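PDB 2BJR: MFP2b from Ascaris suum, which probably enhances polymerisation of the major sperm protein MSP during the amoeboid movement of nematode sperm, and binds a zinc ion. Local coordinates for residues I120-R125 with K148-S153; G132-D135 with I140-F143; E57-Y62 with E66-K71; G47-N52 with G75-L80. All coordinates share one frame; numbering follows the deposited sequence.

Interaction 1: I120-R125 with K148-S153; sequences ILWSER and KVDEVS. With SO4 (sulfate ion), chain E.
Trp122 and Val152 have the nearest CA atoms of 120-125 and 148-153, yet these stand 10.0 Å apart and no backbone hydrogen bond joins the segments. These are the two outermost strands of a four-stranded antiparallel sheet, so everything is left to side chains. A type I turn from Trp122 to Arg125 brings CB of Arg125 over one face of the indole, toward its rim. With CG of Trp122 anti to the backbone N (chi1 -171°), the indole extends toward Asp150. Its CZ3 edge faces Asp150 OD2 at 3.7 Å, near the ring plane, with the carboxylate turned 81° to the indole. Val152 CG2 comes up obliquely, 4.4 Å from the same CZ3. A water accepts a bond from Arg125 NE; its very short spacing to Asp150 OD2 makes that second leg doubtful in detail. At the far edge, Trp122 NE1 donates to sulfate O1 (3.1 Å, 162°) and less straight to O2. Asp150 OD1 is held by His145, and Arg125 NH1 by Gly128 O. With Arg125 NE and Asp150 OD2 4.3 Å apart, the opposite charges probably attract through space, short of a salt bridge; the sulfate is probably a crystallisation guest.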
loop_
_atom_site.group_PDB
_atom_site.type_symbol
_atom_site.label_atom_id
_atom_site.label_comp_id
_atom_site.label_asym_id
_atom_site.label_seq_id
_atom_site.Cartn_x
_atom_site.Cartn_y
_atom_site.Cartn_z
ATOM N N ILE A 120 -3.076 -1.692 17.060
ATOM C CA ILE A 120 -4.356 -1.011 17.015
ATOM C C ILE A 120 -4.265 0.141 16.004
ATOM O O ILE A 120 -3.310 0.932 16.013
ATOM C CB ILE A 120 -4.822 -0.601 18.410
ATOM C CG1 ILE A 120 -6.245 -0.071 18.381
ATOM C CG2 ILE A 120 -3.879 0.381 19.082
ATOM C CD1 ILE A 120 -6.849 0.032 19.805
ATOM N N LEU A 121 -5.229 0.158 15.097
ATOM C CA LEU A 121 -5.319 1.174 14.051
ATOM C C LEU A 121 -6.418 2.171 14.344
ATOM O O LEU A 121 -7.589 1.852 14.372
ATOM C CB LEU A 121 -5.553 0.495 12.706
ATOM C CG LEU A 121 -5.605 1.467 11.534
ATOM C CD1 LEU A 121 -4.277 2.153 11.252
ATOM C CD2 LEU A 121 -6.050 0.685 10.326
ATOM N N TRP A 122 -6.006 3.410 14.552
ATOM C CA TRP A 122 -6.889 4.545 14.701
ATOM C C TRP A 122 -7.241 5.032 13.297
ATOM O O TRP A 122 -6.714 6.001 12.817
ATOM C CB TRP A 122 -6.190 5.622 15.526
ATOM C CG TRP A 122 -7.007 6.792 15.981
ATOM C CD1 TRP A 122 -8.331 7.056 15.725
ATOM C CD2 TRP A 122 -6.534 7.870 16.776
ATOM N NE1 TRP A 122 -8.691 8.258 16.283
ATOM C CE2 TRP A 122 -7.609 8.771 16.954
ATOM C CE3 TRP A 122 -5.297 8.177 17.353
ATOM C CZ2 TRP A 122 -7.477 9.960 17.686
ATOM C CZ3 TRP A 122 -5.167 9.336 18.067
ATOM C CH2 TRP A 122 -6.253 10.210 18.251
ATOM N N SER A 123 -8.154 4.316 12.667
ATOM C CA SER A 123 -8.461 4.470 11.261
ATOM C C SER A 123 -9.068 5.838 10.924
ATOM O O SER A 123 -8.813 6.390 9.841
ATOM C CB SER A 123 -9.440 3.339 10.803
ATOM O OG SER A 123 -10.398 2.979 11.840
ATOM N N GLU A 124 -9.882 6.355 11.827
ATOM C CA GLU A 124 -10.633 7.593 11.599
ATOM C C GLU A 124 -9.982 8.857 12.163
ATOM O O GLU A 124 -10.639 9.885 12.263
ATOM C CB GLU A 124 -12.048 7.445 12.156
ATOM C CG GLU A 124 -12.799 6.243 11.617
ATOM C CD GLU A 124 -12.934 6.269 10.114
ATOM O OE1 GLU A 124 -13.468 7.254 9.579
ATOM O OE2 GLU A 124 -12.504 5.305 9.446
ATOM N N ARG A 125 -8.703 8.788 12.530
ATOM C CA ARG A 125 -7.994 9.892 13.130
ATOM C C ARG A 125 -7.966 11.045 12.144
ATOM O O ARG A 125 -7.649 10.867 10.941
ATOM C CB ARG A 125 -6.576 9.487 13.464
ATOM C CG ARG A 125 -5.717 10.511 14.125
ATOM C CD ARG A 125 -4.338 9.996 14.330
ATOM N NE ARG A 125 -3.422 11.028 14.767
ATOM C CZ ARG A 125 -2.673 11.782 13.953
ATOM N NH1 ARG A 125 -2.683 11.647 12.639
ATOM N NH2 ARG A 125 -1.906 12.684 14.474
ATOM N N LYS A 148 6.121 12.855 19.330
ATOM C CA LYS A 148 5.293 12.764 20.515
ATOM C C LYS A 148 4.558 11.446 20.561
ATOM O O LYS A 148 4.527 10.708 19.570
ATOM C CB LYS A 148 4.275 13.897 20.541
ATOM C CG LYS A 148 4.890 15.297 20.572
ATOM C CD LYS A 148 3.813 16.382 20.694
ATOM C CE LYS A 148 3.455 17.010 19.348
ATOM N NZ LYS A 148 4.587 17.481 18.452
ATOM N N VAL A 149 3.960 11.150 21.707
ATOM C CA VAL A 149 3.147 9.952 21.880
ATOM C C VAL A 149 1.717 10.310 22.319
ATOM O O VAL A 149 1.539 11.060 23.272
ATOM C CB VAL A 149 3.785 9.010 22.904
ATOM C CG1 VAL A 149 2.854 7.811 23.151
ATOM C CG2 VAL A 149 5.166 8.574 22.406
ATOM N N ASP A 150 0.700 9.827 21.613
ATOM C CA ASP A 150 -0.677 9.938 22.097
ATOM C C ASP A 150 -0.981 8.779 22.996
ATOM O O ASP A 150 -0.467 7.680 22.783
ATOM C CB ASP A 150 -1.717 9.862 20.982
ATOM C CG ASP A 150 -1.471 10.806 19.889
ATOM O OD1 ASP A 150 -1.027 11.985 20.112
ATOM O OD2 ASP A 150 -1.716 10.411 18.720
ATOM N N GLU A 151 -1.812 9.009 24.008
ATOM C CA GLU A 151 -2.383 7.942 24.790
ATOM C C GLU A 151 -3.878 8.106 24.819
ATOM O O GLU A 151 -4.374 9.170 25.170
ATOM C CB GLU A 151 -1.900 7.956 26.245
ATOM C CG GLU A 151 -0.402 7.951 26.444
ATOM C CD GLU A 151 -0.017 7.466 27.842
ATOM O OE1 GLU A 151 -0.790 7.642 28.816
ATOM O OE2 GLU A 151 1.058 6.849 27.941
ATOM N N VAL A 152 -4.586 7.044 24.477
ATOM C CA VAL A 152 -6.027 7.061 24.383
ATOM C C VAL A 152 -6.555 5.807 25.064
ATOM O O VAL A 152 -5.988 4.732 24.934
ATOM C CB VAL A 152 -6.486 7.158 22.916
ATOM C CG1 VAL A 152 -7.989 7.248 22.831
ATOM C CG2 VAL A 152 -5.871 8.388 22.287
ATOM N N SER A 153 -7.626 5.960 25.821
ATOM C CA SER A 153 -8.272 4.808 26.426
ATOM C C SER A 153 -9.768 4.993 26.521
ATOM O O SER A 153 -10.309 6.051 26.149
ATOM C CB SER A 153 -7.676 4.558 27.814
ATOM O OG SER A 153 -8.037 5.637 28.656
HETATM S S SO4 E . -11.758 10.481 16.408
HETATM O O1 SO4 E . -11.720 9.017 16.317
HETATM O O2 SO4 E . -10.416 10.960 16.150
HETATM O O3 SO4 E . -12.738 10.944 15.400
HETATM O O4 SO4 E . -12.210 10.849 17.728
HETATM O O HOH W 1 -2.392 12.036 17.047
#

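Interaction 2: G132-D135 with I140-F143; sequences GYAD and IARF
Tyr133 and Arg142 face each other at the heart of a beta hairpin, in which 132-135 and 140-143 run antiparallel at 159° with their axes 4.6 Å apart. The backbone bonds come first. Tyr133 and Arg142 form the hydrogen-bonded pair: Tyr133 N reaches Arg142 O, and Arg142 N returns to Tyr133 O at 2.9 Å. Asp135 N adds a bond to Ile140 O. Ala134 and Ala141 are the non-hydrogen-bonded pair, and their methyl groups sit 4.4 Å apart on the face opposite the Tyr133 and Arg142 side chains. Short CA-H...O contacts fill in between, such as Ala141 CA to Tyr133 O.

A water carries the polar bonds off the backbone. It donates to Tyr133 O and to Ile140 O, accepts from Arg142 NH1 at 2.8 Å, and rests above one face of the Tyr133 ring, near its rim. Three bonds hold it on the face carrying Tyr133 and Arg142; the one from NH1, with the NH2 salt bridge to Glu151, helps fix the guanidinium's rotation.

In the packing, Tyr133 and Arg142 lie side by side and point the same way, ring and guanidinium planes 22° apart. Chi1 of 85° sets CG of Tyr133 between its backbone N and carbonyl carbon, bringing the ring alongside the arginine chain, with OH 3.7 Å from Arg142 CD. Asp135 turns instead to the hairpin loop, where OD1 accepts from Lys137 N and Thr138 N. Beyond the pair, the Phe143 ring leans obliquely on Gly132, its CD2 atom 3.5 Å from Gly132 N.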
loop_
_atom_site.group_PDB
_atom_site.type_symbol
_atom_site.label_atom_id
_atom_site.label_comp_id
_atom_site.label_asym_id
_atom_site.label_seq_id
_atom_site.Cartn_x
_atom_site.Cartn_y
_atom_site.Cartn_z
ATOM N N GLY A 132 -0.746 2.057 16.097
ATOM C CA GLY A 132 -0.005 2.023 17.360
ATOM C C GLY A 132 -0.182 0.688 18.074
ATOM O O GLY A 132 -0.465 -0.322 17.427
ATOM N N TYR A 133 -0.078 0.688 19.389
ATOM C CA TYR A 133 -0.316 -0.527 20.181
ATOM C C TYR A 133 -1.126 -0.275 21.379
ATOM O O TYR A 133 -1.069 0.807 21.969
ATOM C CB TYR A 133 0.967 -1.277 20.540
ATOM C CG TYR A 133 1.698 -0.794 21.786
ATOM C CD1 TYR A 133 1.496 -1.417 23.021
ATOM C CD2 TYR A 133 2.532 0.317 21.743
ATOM C CE1 TYR A 133 2.149 -0.973 24.197
ATOM C CE2 TYR A 133 3.187 0.772 22.933
ATOM C CZ TYR A 133 2.983 0.096 24.137
ATOM O OH TYR A 133 3.631 0.544 25.274
ATOM N N ALA A 134 -1.886 -1.301 21.742
ATOM C CA ALA A 134 -2.657 -1.300 22.962
ATOM C C ALA A 134 -2.014 -2.308 23.935
ATOM O O ALA A 134 -1.500 -3.354 23.528
ATOM C CB ALA A 134 -4.060 -1.633 22.703
ATOM N N ASP A 135 -2.031 -1.946 25.200
ATOM C CA ASP A 135 -1.479 -2.805 26.275
ATOM C C ASP A 135 -2.640 -3.541 26.891
ATOM O O ASP A 135 -3.613 -2.949 27.373
ATOM C CB ASP A 135 -0.762 -1.969 27.304
ATOM C CG ASP A 135 -0.138 -2.812 28.403
ATOM O OD1 ASP A 135 -0.845 -3.345 29.251
ATOM O OD2 ASP A 135 1.058 -2.969 28.496
ATOM N N ILE A 140 -4.581 0.903 27.570
ATOM C CA ILE A 140 -4.205 2.192 27.004
ATOM C C ILE A 140 -3.620 1.896 25.636
ATOM O O ILE A 140 -2.792 0.983 25.485
ATOM C CB ILE A 140 -3.182 2.909 27.873
ATOM C CG1 ILE A 140 -3.807 3.276 29.212
ATOM C CG2 ILE A 140 -2.621 4.160 27.194
ATOM C CD1 ILE A 140 -2.805 3.740 30.167
ATOM N N ALA A 141 -4.043 2.681 24.656
ATOM C CA ALA A 141 -3.453 2.694 23.321
ATOM C C ALA A 141 -2.469 3.864 23.148
ATOM O O ALA A 141 -2.732 4.977 23.546
ATOM C CB ALA A 141 -4.532 2.762 22.255
ATOM N N ARG A 142 -1.351 3.604 22.512
ATOM C CA ARG A 142 -0.341 4.586 22.305
ATOM C C ARG A 142 0.038 4.660 20.833
ATOM O O ARG A 142 0.200 3.632 20.178
ATOM C CB ARG A 142 0.916 4.200 23.041
ATOM C CG ARG A 142 0.797 4.427 24.508
ATOM C CD ARG A 142 2.045 3.930 25.201
ATOM N NE ARG A 142 2.035 4.362 26.595
ATOM C CZ ARG A 142 1.458 3.694 27.575
ATOM N NH1 ARG A 142 0.833 2.562 27.334
ATOM N NH2 ARG A 142 1.492 4.174 28.815
ATOM N N PHE A 143 0.229 5.884 20.371
ATOM C CA PHE A 143 0.541 6.181 18.975
ATOM C C PHE A 143 1.679 7.161 18.907
ATOM O O PHE A 143 1.643 8.199 19.584
ATOM C CB PHE A 143 -0.691 6.771 18.274
ATOM C CG PHE A 143 -1.920 5.912 18.390
ATOM C CD1 PHE A 143 -2.763 6.027 19.486
ATOM C CD2 PHE A 143 -2.217 4.966 17.427
ATOM C CE1 PHE A 143 -3.877 5.228 19.598
ATOM C CE2 PHE A 143 -3.302 4.154 17.550
ATOM C CZ PHE A 143 -4.137 4.277 18.606
HETATM O O HOH W 2 -0.036 1.297 24.947
#

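Interaction 3: E57-Y62 with E66-K71; sequences ECSFPY and ELTGVK
Ser59 OG donates to Glu66 OE2 over 2.6 Å, the shortest polar link between 57-62 and 66-71. It engages the anti lone pair of the carboxylate oxygen, on the side away from OE1. Glu66 reaches it with CG anti to the backbone N (chi1 175°) and the chain extended beyond, which carries the acid forward along its own strand, toward the level of Thr68, where Ser59 lies opposite. Both ends have further partners: Ser59 OG also bonds to Ser144 OG, and Glu66 OE1 accepts from Gly147 N, so the carboxylate is held at each oxygen.

Next come the backbone bonds of the hairpin. Phe60 and Leu67 are the hydrogen-bonded pair; Leu67 N bonds to Phe60 O at 2.9 Å, and Phe60 N to Leu67 O at 3.0 Å. Where regular pairing ends, a water accepts from Cys58 N and donates to Thr68 O, spanning the widening gap. Thr68 also presses in directly, its CG2 methyl 3.2 Å from Cys58 O.

The apolar packing lies toward the tip of the hairpin. Leu67 CD1 meets Tyr62 CD2 at 4.0 Å, approaching the phenol obliquely, while Leu67 CG lies near the tyrosine CB.

Strand 65-67 is one of the two edge strands of a six-stranded antiparallel sheet, with 55-62 between it and 43-52. Gly69 sits at the N-cap position of the short helix 70-73, whose Asp72 takes the amides of Thr68 and Gly69; Leu73 of that helix packs on Cys58, Phe60 and Leu67, and Trp38 of strand 34-40 meets the Phe60 ring.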
loop_
_atom_site.group_PDB
_atom_site.type_symbol
_atom_site.label_atom_id
_atom_site.label_comp_id
_atom_site.label_asym_id
_atom_site.label_seq_id
_atom_site.Cartn_x
_atom_site.Cartn_y
_atom_site.Cartn_z
ATOM N N GLU A 57 11.427 2.646 7.090
ATOM C CA GLU A 57 11.493 3.576 8.206
ATOM C C GLU A 57 10.408 3.121 9.157
ATOM O O GLU A 57 9.503 2.357 8.780
ATOM C CB GLU A 57 11.280 5.003 7.732
ATOM C CG GLU A 57 12.477 5.564 6.963
ATOM C CD GLU A 57 12.427 7.064 6.688
ATOM O OE1 GLU A 57 11.602 7.782 7.262
ATOM O OE2 GLU A 57 13.235 7.549 5.881
ATOM N N CYS A 58 10.486 3.508 10.421
ATOM C CA CYS A 58 9.530 3.055 11.390
ATOM C C CYS A 58 9.443 3.981 12.605
ATOM O O CYS A 58 10.287 4.865 12.798
ATOM C CB CYS A 58 9.828 1.620 11.812
ATOM S SG CYS A 58 11.550 1.434 12.401
ATOM N N SER A 59 8.392 3.788 13.380
ATOM C CA SER A 59 8.055 4.608 14.541
ATOM C C SER A 59 7.404 3.789 15.627
ATOM O O SER A 59 6.447 3.048 15.365
ATOM C CB SER A 59 7.112 5.741 14.138
ATOM O OG SER A 59 6.751 6.547 15.249
ATOM N N PHE A 60 7.906 3.908 16.866
ATOM C CA PHE A 60 7.368 3.192 18.010
ATOM C C PHE A 60 7.283 4.192 19.184
ATOM O O PHE A 60 8.144 5.061 19.287
ATOM C CB PHE A 60 8.265 2.012 18.431
ATOM C CG PHE A 60 8.362 0.918 17.413
ATOM C CD1 PHE A 60 9.218 1.037 16.375
ATOM C CD2 PHE A 60 7.480 -0.164 17.449
ATOM C CE1 PHE A 60 9.294 0.079 15.408
ATOM C CE2 PHE A 60 7.565 -1.154 16.498
ATOM C CZ PHE A 60 8.441 -1.023 15.478
ATOM N N PRO A 61 6.246 4.098 19.995
ATOM C CA PRO A 61 6.125 4.874 21.224
ATOM C C PRO A 61 6.797 4.196 22.423
ATOM O O PRO A 61 6.498 3.066 22.775
ATOM C CB PRO A 61 4.625 4.954 21.441
ATOM C CG PRO A 61 4.044 3.796 20.712
ATOM C CD PRO A 61 5.044 3.288 19.760
ATOM N N TYR A 62 7.724 4.894 23.031
ATOM C CA TYR A 62 8.435 4.378 24.206
ATOM C C TYR A 62 8.990 5.533 25.031
ATOM O O TYR A 62 9.546 6.458 24.464
ATOM C CB TYR A 62 9.579 3.522 23.749
ATOM C CG TYR A 62 10.420 2.969 24.868
ATOM C CD1 TYR A 62 9.913 2.008 25.740
ATOM C CD2 TYR A 62 11.719 3.446 25.081
ATOM C CE1 TYR A 62 10.706 1.501 26.809
ATOM C CE2 TYR A 62 12.505 2.967 26.125
ATOM C CZ TYR A 62 11.992 2.001 26.984
ATOM O OH TYR A 62 12.809 1.523 27.985
ATOM N N GLU A 66 8.874 9.401 20.583
ATOM C CA GLU A 66 8.794 8.652 19.340
ATOM C C GLU A 66 10.180 8.142 18.977
ATOM O O GLU A 66 11.115 8.934 18.793
ATOM C CB GLU A 66 8.249 9.539 18.225
ATOM C CG GLU A 66 8.287 8.803 16.887
ATOM C CD GLU A 66 7.771 9.645 15.728
ATOM O OE1 GLU A 66 8.128 10.874 15.658
ATOM O OE2 GLU A 66 7.062 9.070 14.886
ATOM N N LEU A 67 10.350 6.831 18.890
ATOM C CA LEU A 67 11.634 6.261 18.494
ATOM C C LEU A 67 11.553 5.843 17.033
ATOM O O LEU A 67 10.660 5.065 16.653
ATOM C CB LEU A 67 11.935 5.011 19.292
ATOM C CG LEU A 67 12.031 5.004 20.835
ATOM C CD1 LEU A 67 13.050 3.939 21.296
ATOM C CD2 LEU A 67 12.362 6.324 21.420
ATOM N N THR A 68 12.483 6.333 16.240
ATOM C CA THR A 68 12.520 6.084 14.811
ATOM C C THR A 68 13.881 5.694 14.348
ATOM O O THR A 68 14.010 5.015 13.348
ATOM C CB THR A 68 12.090 7.311 14.010
ATOM O OG1 THR A 68 12.873 8.461 14.400
ATOM C CG2 THR A 68 10.678 7.693 14.334
ATOM N N GLY A 69 14.928 6.169 15.004
ATOM C CA GLY A 69 16.251 5.831 14.484
ATOM C C GLY A 69 16.703 4.369 14.634
ATOM O O GLY A 69 16.326 3.697 15.579
ATOM N N VAL A 70 17.556 3.902 13.723
ATOM C CA VAL A 70 18.541 2.855 14.060
ATOM C C VAL A 70 19.234 3.174 15.391
ATOM O O VAL A 70 19.471 2.292 16.184
ATOM C CB VAL A 70 19.598 2.674 12.927
ATOM C CG1 VAL A 70 20.887 2.020 13.426
ATOM C CG2 VAL A 70 19.012 1.827 11.779
ATOM N N LYS A 71 19.533 4.435 15.670
ATOM C CA LYS A 71 20.105 4.758 16.992
ATOM C C LYS A 71 19.125 4.643 18.183
ATOM O O LYS A 71 19.523 4.241 19.278
ATOM C CB LYS A 71 20.750 6.139 16.961
ATOM C CG LYS A 71 22.086 6.117 16.251
ATOM C CD LYS A 71 22.714 7.522 16.183
ATOM C CE LYS A 71 23.811 7.674 15.062
ATOM N NZ LYS A 71 25.213 7.366 15.531
HETATM O O HOH W 3 12.975 5.024 10.787
#

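Interaction 4: G47-N52 with G75-L80; sequences GRAWNN and GQIQVL
Ile77 carries CG1 between its backbone N and carbonyl carbon (chi1 55°), and chi2 of 152° stretches CD1 onward to the methyl of Ala49. Val79 has CG1 anti to its own N (chi1 180°); that leaves CG2 beside the N, where it approaches the same methyl. Ala49 CB is therefore the meeting point of the two larger side chains: it lies 4.2 Å from Ile77 CD1 and 4.4 Å from Val79 CG2. The backbones themselves stay apart, with 7.5 Å between the CA atoms of Ala49 and Val79 and no hydrogen bond between 47-52 and 75-80.

In the six-stranded antiparallel sheet, strand 34-40 sits between these two strands, so this is a contact past the intervening strand. Ala49 bonds through its backbone to Tyr34, and Ile77 also packs on Ala36 of strand 34-40 and on Phe60 of 55-62. Val79 leans further on Pro24.

All three touching residues are buried and every contact is methyl to methyl. Without charge, dipole or directional bond, the meeting rests on dispersion and on the exclusion of water; its distances speak of easy van der Waals packing, not strain.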
loop_
_atom_site.group_PDB
_atom_site.type_symbol
_atom_site.label_atom_id
_atom_site.label_comp_id
_atom_site.label_asym_id
_atom_site.label_seq_id
_atom_site.Cartn_x
_atom_site.Cartn_y
_atom_site.Cartn_z
ATOM N N GLY A 47 4.097 -1.027 16.558
ATOM C CA GLY A 47 4.294 0.279 15.982
ATOM C C GLY A 47 4.046 0.130 14.492
ATOM O O GLY A 47 3.316 -0.789 14.049
ATOM N N ARG A 48 4.678 0.997 13.733
ATOM C CA ARG A 48 4.421 1.104 12.325
ATOM C C ARG A 48 5.691 1.294 11.535
ATOM O O ARG A 48 6.654 1.930 11.993
ATOM C CB ARG A 48 3.368 2.192 12.071
ATOM C CG ARG A 48 3.818 3.599 12.371
ATOM C CD ARG A 48 2.677 4.610 12.674
ATOM N NE ARG A 48 3.223 5.887 13.197
ATOM C CZ ARG A 48 3.802 6.760 12.419
ATOM N NH1 ARG A 48 3.899 6.493 11.144
ATOM N NH2 ARG A 48 4.340 7.878 12.879
ATOM N N ALA A 49 5.707 0.734 10.327
ATOM C CA ALA A 49 6.760 0.930 9.388
ATOM C C ALA A 49 6.178 1.507 8.098
ATOM O O ALA A 49 4.949 1.416 7.868
ATOM C CB ALA A 49 7.440 -0.381 9.094
ATOM N N TRP A 50 7.045 2.122 7.309
ATOM C CA TRP A 50 6.652 2.687 6.007
ATOM C C TRP A 50 7.815 2.731 5.069
ATOM O O TRP A 50 8.966 2.595 5.473
ATOM C CB TRP A 50 6.028 4.065 6.159
ATOM C CG TRP A 50 6.962 5.163 6.652
ATOM C CD1 TRP A 50 7.686 6.018 5.881
ATOM C CD2 TRP A 50 7.255 5.506 8.005
ATOM N NE1 TRP A 50 8.411 6.880 6.669
ATOM C CE2 TRP A 50 8.159 6.589 7.981
ATOM C CE3 TRP A 50 6.840 5.011 9.253
ATOM C CZ2 TRP A 50 8.669 7.189 9.152
ATOM C CZ3 TRP A 50 7.356 5.605 10.420
ATOM C CH2 TRP A 50 8.235 6.698 10.352
ATOM N N ASN A 51 7.503 2.820 3.785
ATOM C CA ASN A 51 8.469 2.936 2.744
ATOM C C ASN A 51 8.923 4.392 2.542
ATOM O O ASN A 51 8.091 5.271 2.299
ATOM C CB ASN A 51 7.810 2.463 1.438
ATOM C CG ASN A 51 8.757 2.449 0.245
ATOM O OD1 ASN A 51 9.697 3.266 0.130
ATOM N ND2 ASN A 51 8.412 1.588 -0.738
ATOM N N ASN A 52 10.227 4.624 2.628
ATOM C CA ASN A 52 10.845 5.876 2.136
ATOM C C ASN A 52 12.062 5.542 1.290
ATOM O O ASN A 52 13.019 4.918 1.749
ATOM C CB ASN A 52 11.237 6.816 3.313
ATOM C CG ASN A 52 11.669 8.196 2.829
ATOM O OD1 ASN A 52 11.290 8.611 1.728
ATOM N ND2 ASN A 52 12.463 8.914 3.642
ATOM N N GLY A 75 19.427 -1.916 14.887
ATOM C CA GLY A 75 19.474 -2.070 13.439
ATOM C C GLY A 75 18.236 -2.700 12.788
ATOM O O GLY A 75 18.074 -2.568 11.572
ATOM N N GLN A 76 17.403 -3.380 13.579
ATOM C CA GLN A 76 16.286 -4.140 13.033
ATOM C C GLN A 76 15.036 -4.170 13.912
ATOM O O GLN A 76 15.084 -4.141 15.174
ATOM C CB GLN A 76 16.698 -5.563 12.606
ATOM C CG GLN A 76 17.440 -6.424 13.628
ATOM C CD GLN A 76 18.959 -6.154 13.709
ATOM O OE1 GLN A 76 19.547 -6.306 14.791
ATOM N NE2 GLN A 76 19.587 -5.741 12.593
ATOM N N ILE A 77 13.895 -4.185 13.202
ATOM C CA ILE A 77 12.603 -4.430 13.775
ATOM C C ILE A 77 12.017 -5.642 13.081
ATOM O O ILE A 77 12.702 -6.284 12.286
ATOM C CB ILE A 77 11.674 -3.216 13.571
ATOM C CG1 ILE A 77 11.569 -2.836 12.083
ATOM C CG2 ILE A 77 12.166 -2.015 14.368
ATOM C CD1 ILE A 77 10.237 -2.163 11.746
ATOM N N GLN A 78 10.786 -5.961 13.403
ATOM C CA GLN A 78 10.060 -7.002 12.658
ATOM C C GLN A 78 8.812 -6.401 12.017
ATOM O O GLN A 78 8.231 -5.467 12.594
ATOM C CB GLN A 78 9.704 -8.153 13.556
ATOM C CG GLN A 78 10.927 -8.992 13.935
ATOM C CD GLN A 78 10.698 -9.849 15.138
ATOM O OE1 GLN A 78 10.623 -9.330 16.229
ATOM N NE2 GLN A 78 10.656 -11.165 14.958
ATOM N N VAL A 79 8.457 -6.938 10.846
ATOM C CA VAL A 79 7.241 -6.553 10.100
ATOM C C VAL A 79 6.377 -7.768 9.929
ATOM O O VAL A 79 6.856 -8.884 9.568
ATOM C CB VAL A 79 7.606 -5.915 8.756
ATOM C CG1 VAL A 79 6.338 -5.506 7.950
ATOM C CG2 VAL A 79 8.473 -4.688 9.014
ATOM N N LEU A 80 5.134 -7.630 10.320
ATOM C CA LEU A 80 4.182 -8.718 10.183
ATOM C C LEU A 80 4.140 -9.164 8.720
ATOM O O LEU A 80 4.134 -8.332 7.796
ATOM C CB LEU A 80 2.814 -8.280 10.602
ATOM C CG LEU A 80 1.720 -9.350 10.712
ATOM C CD1 LEU A 80 2.104 -10.450 11.709
ATOM C CD2 LEU A 80 0.453 -8.659 11.165
#

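In the fold
Interactions 1 and 2 belong to one four-stranded sheet, interactions 3 and 4 to the neighbouring six-stranded one. Interaction 2 is nested along the chain inside interaction 1, their centres 7 Å apart; interaction 3 is likewise nested inside interaction 4, with 9 Å between centres. The two sheets meet in part through the hairpin of interaction 3: Pro61 CG packs on Tyr133 CE2 at 3.8 Å, and Pro61 CB on Val149 CG1 at 3.8 Å. Interaction 4 touches neither interaction 2 nor interaction 1, the nearest atoms being about 5 Å and about 7 Å away, though Arg48 of 47-52 bonds to Ser144 O. All four lie away from the zinc ion bound by His86, Cys174, Cys176 and Cys179.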